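Local coordinates for RNA N6-adenosine-methyltransferase METTL16 (Homo sapiens, PDB 6M1U), which catalyses the N6-methylation of adenosine in U6 small nuclear RNA, through a protein whose vertebrate conserved region, described here, probably helps bind the RNA, at residues W37-L42 with V59-T64. Numbering follows the deposited sequence.
Sequences WIEKIL and VSLFLT
Leu61 holds its CG anti to its own carbonyl carbon (chi1 -64°), and Leu42 does the same on the helix (chi1 -64°); with CG beside the backbone N in both leucines, each branch is carried toward the other segment, and the ends meet tip to tip, CD1 of Leu42 lying 4.0 Å from CD1 of Leu61. This is helix-on-sheet packing in an alpha+beta fold: helix 30-44 packs on one face of a five-stranded antiparallel sheet, and segment 37-42 points nearly the same way as segment 59-64, at 14°, with the axes of these segments 10.5 Å apart. Between 37-42 and 59-64 the contact is made by side chains, and Leu61 does most of the work. Its CD1 also takes the CG2 methyl of Ile38 at 4.0 Å, so one leucine methyl is shared by residues one helical turn apart. Farther along the strand, CD2 of Leu63 comes to 4.3 Å from CD1 of Leu42, while Leu141 and Ile145 of helix 136-153 touch Leu63 and Leu42 respectively and continue the apolar core.

Glu39 closes the flank of this core. Its chain is extended beyond CG, and the aliphatic part slants across Leu61, with CG 3.9 Å from Leu61 CD1. The carboxylate goes on to a salt bridge with Arg51, on the adjoining strand 48-52; the Arg51 side chain also touches Leu61, and the charge is thus paired at the border of the apolar patch. An alanine here removes the carboxylate and its CG stem, which would probably leave Arg51 without this acidic partner and the Leu61 methyls less well covered. Both methyls of Leu61 face the glutamate stem: CD2 sits 3.8 Å from Glu39 CG and 3.4 Å from Glu39 OE2, the same oxygen that pairs with NE of Arg51.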
# COMPACT_ATOMS: atom_id res chain seq x y z
N TRP A 37 3.50 -6.13 2.79
CA TRP A 37 4.13 -5.99 1.49
C TRP A 37 4.13 -4.53 1.03
O TRP A 37 5.10 -4.07 0.42
CB TRP A 37 3.46 -6.87 0.44
CG TRP A 37 3.94 -8.28 0.43
CD1 TRP A 37 3.20 -9.42 0.70
CD2 TRP A 37 5.27 -8.74 0.14
NE1 TRP A 37 4.00 -10.55 0.59
CE2 TRP A 37 5.27 -10.16 0.24
CE3 TRP A 37 6.46 -8.09 -0.21
CZ2 TRP A 37 6.40 -10.92 0.02
CZ3 TRP A 37 7.59 -8.87 -0.43
CH2 TRP A 37 7.55 -10.26 -0.31
N ILE A 38 3.05 -3.79 1.30
CA ILE A 38 3.12 -2.35 1.05
C ILE A 38 4.22 -1.71 1.90
O ILE A 38 4.96 -0.84 1.44
CB ILE A 38 1.75 -1.69 1.29
CG1 ILE A 38 0.72 -2.24 0.31
CG2 ILE A 38 1.84 -0.23 1.05
CD1 ILE A 38 -0.71 -1.89 0.68
N GLU A 39 4.37 -2.17 3.15
CA GLU A 39 5.43 -1.63 4.00
C GLU A 39 6.80 -1.91 3.41
O GLU A 39 7.68 -1.05 3.43
CB GLU A 39 5.32 -2.22 5.41
CG GLU A 39 4.16 -1.67 6.22
CD GLU A 39 3.91 -2.42 7.52
OE1 GLU A 39 4.41 -3.55 7.72
OE2 GLU A 39 3.19 -1.85 8.38
N LYS A 40 6.98 -3.10 2.83
CA LYS A 40 8.23 -3.41 2.14
C LYS A 40 8.43 -2.47 0.95
O LYS A 40 9.52 -1.93 0.75
CB LYS A 40 8.22 -4.87 1.69
CG LYS A 40 9.59 -5.54 1.69
CD LYS A 40 10.34 -5.29 0.40
CE LYS A 40 11.84 -5.41 0.65
NZ LYS A 40 12.60 -5.62 -0.64
N ILE A 41 7.38 -2.25 0.17
CA ILE A 41 7.50 -1.42 -1.03
C ILE A 41 7.85 0.01 -0.67
O ILE A 41 8.64 0.67 -1.36
CB ILE A 41 6.19 -1.50 -1.83
CG1 ILE A 41 6.02 -2.89 -2.43
CG2 ILE A 41 6.11 -0.34 -2.85
CD1 ILE A 41 4.64 -3.20 -2.80
N LEU A 42 7.25 0.53 0.41
CA LEU A 42 7.47 1.92 0.78
C LEU A 42 8.87 2.11 1.33
O LEU A 42 9.58 3.02 0.90
CB LEU A 42 6.42 2.40 1.78
CG LEU A 42 4.99 2.42 1.22
CD1 LEU A 42 3.94 2.77 2.26
CD2 LEU A 42 4.91 3.35 0.05
N VAL A 59 -6.09 -2.62 8.41
CA VAL A 59 -4.78 -2.16 8.87
C VAL A 59 -4.45 -0.86 8.16
O VAL A 59 -4.72 -0.72 6.97
CB VAL A 59 -3.70 -3.21 8.57
CG1 VAL A 59 -2.34 -2.75 9.12
CG2 VAL A 59 -4.11 -4.55 9.11
N SER A 60 -3.87 0.11 8.88
CA SER A 60 -3.61 1.43 8.33
C SER A 60 -2.14 1.79 8.41
O SER A 60 -1.50 1.59 9.46
CB SER A 60 -4.41 2.51 9.05
OG SER A 60 -5.78 2.17 9.10
N LEU A 61 -1.62 2.35 7.33
CA LEU A 61 -0.33 3.03 7.31
C LEU A 61 -0.54 4.53 7.19
O LEU A 61 -1.32 4.97 6.34
CB LEU A 61 0.49 2.60 6.12
CG LEU A 61 0.87 1.16 6.16
CD1 LEU A 61 1.61 0.91 4.86
CD2 LEU A 61 1.73 1.02 7.40
N PHE A 62 0.16 5.31 8.00
CA PHE A 62 0.31 6.73 7.73
C PHE A 62 1.69 6.94 7.10
O PHE A 62 2.69 6.45 7.64
CB PHE A 62 0.19 7.58 9.00
CG PHE A 62 0.14 9.05 8.72
CD1 PHE A 62 1.30 9.80 8.62
CD2 PHE A 62 -1.07 9.69 8.51
CE1 PHE A 62 1.25 11.14 8.34
CE2 PHE A 62 -1.12 11.05 8.21
CZ PHE A 62 0.03 11.76 8.14
N LEU A 63 1.73 7.63 5.96
CA LEU A 63 3.00 7.76 5.27
C LEU A 63 3.27 9.21 4.89
O LEU A 63 2.36 10.01 4.71
CB LEU A 63 3.08 6.85 4.03
CG LEU A 63 2.33 7.39 2.84
CD1 LEU A 63 3.30 7.94 1.82
CD2 LEU A 63 1.49 6.29 2.27
N THR A 64 4.56 9.52 4.81
CA THR A 64 5.06 10.85 4.53
C THR A 64 6.05 10.69 3.39
O THR A 64 7.12 10.10 3.59
CB THR A 64 5.73 11.44 5.77
OG1 THR A 64 4.75 11.66 6.78
CG2 THR A 64 6.37 12.74 5.45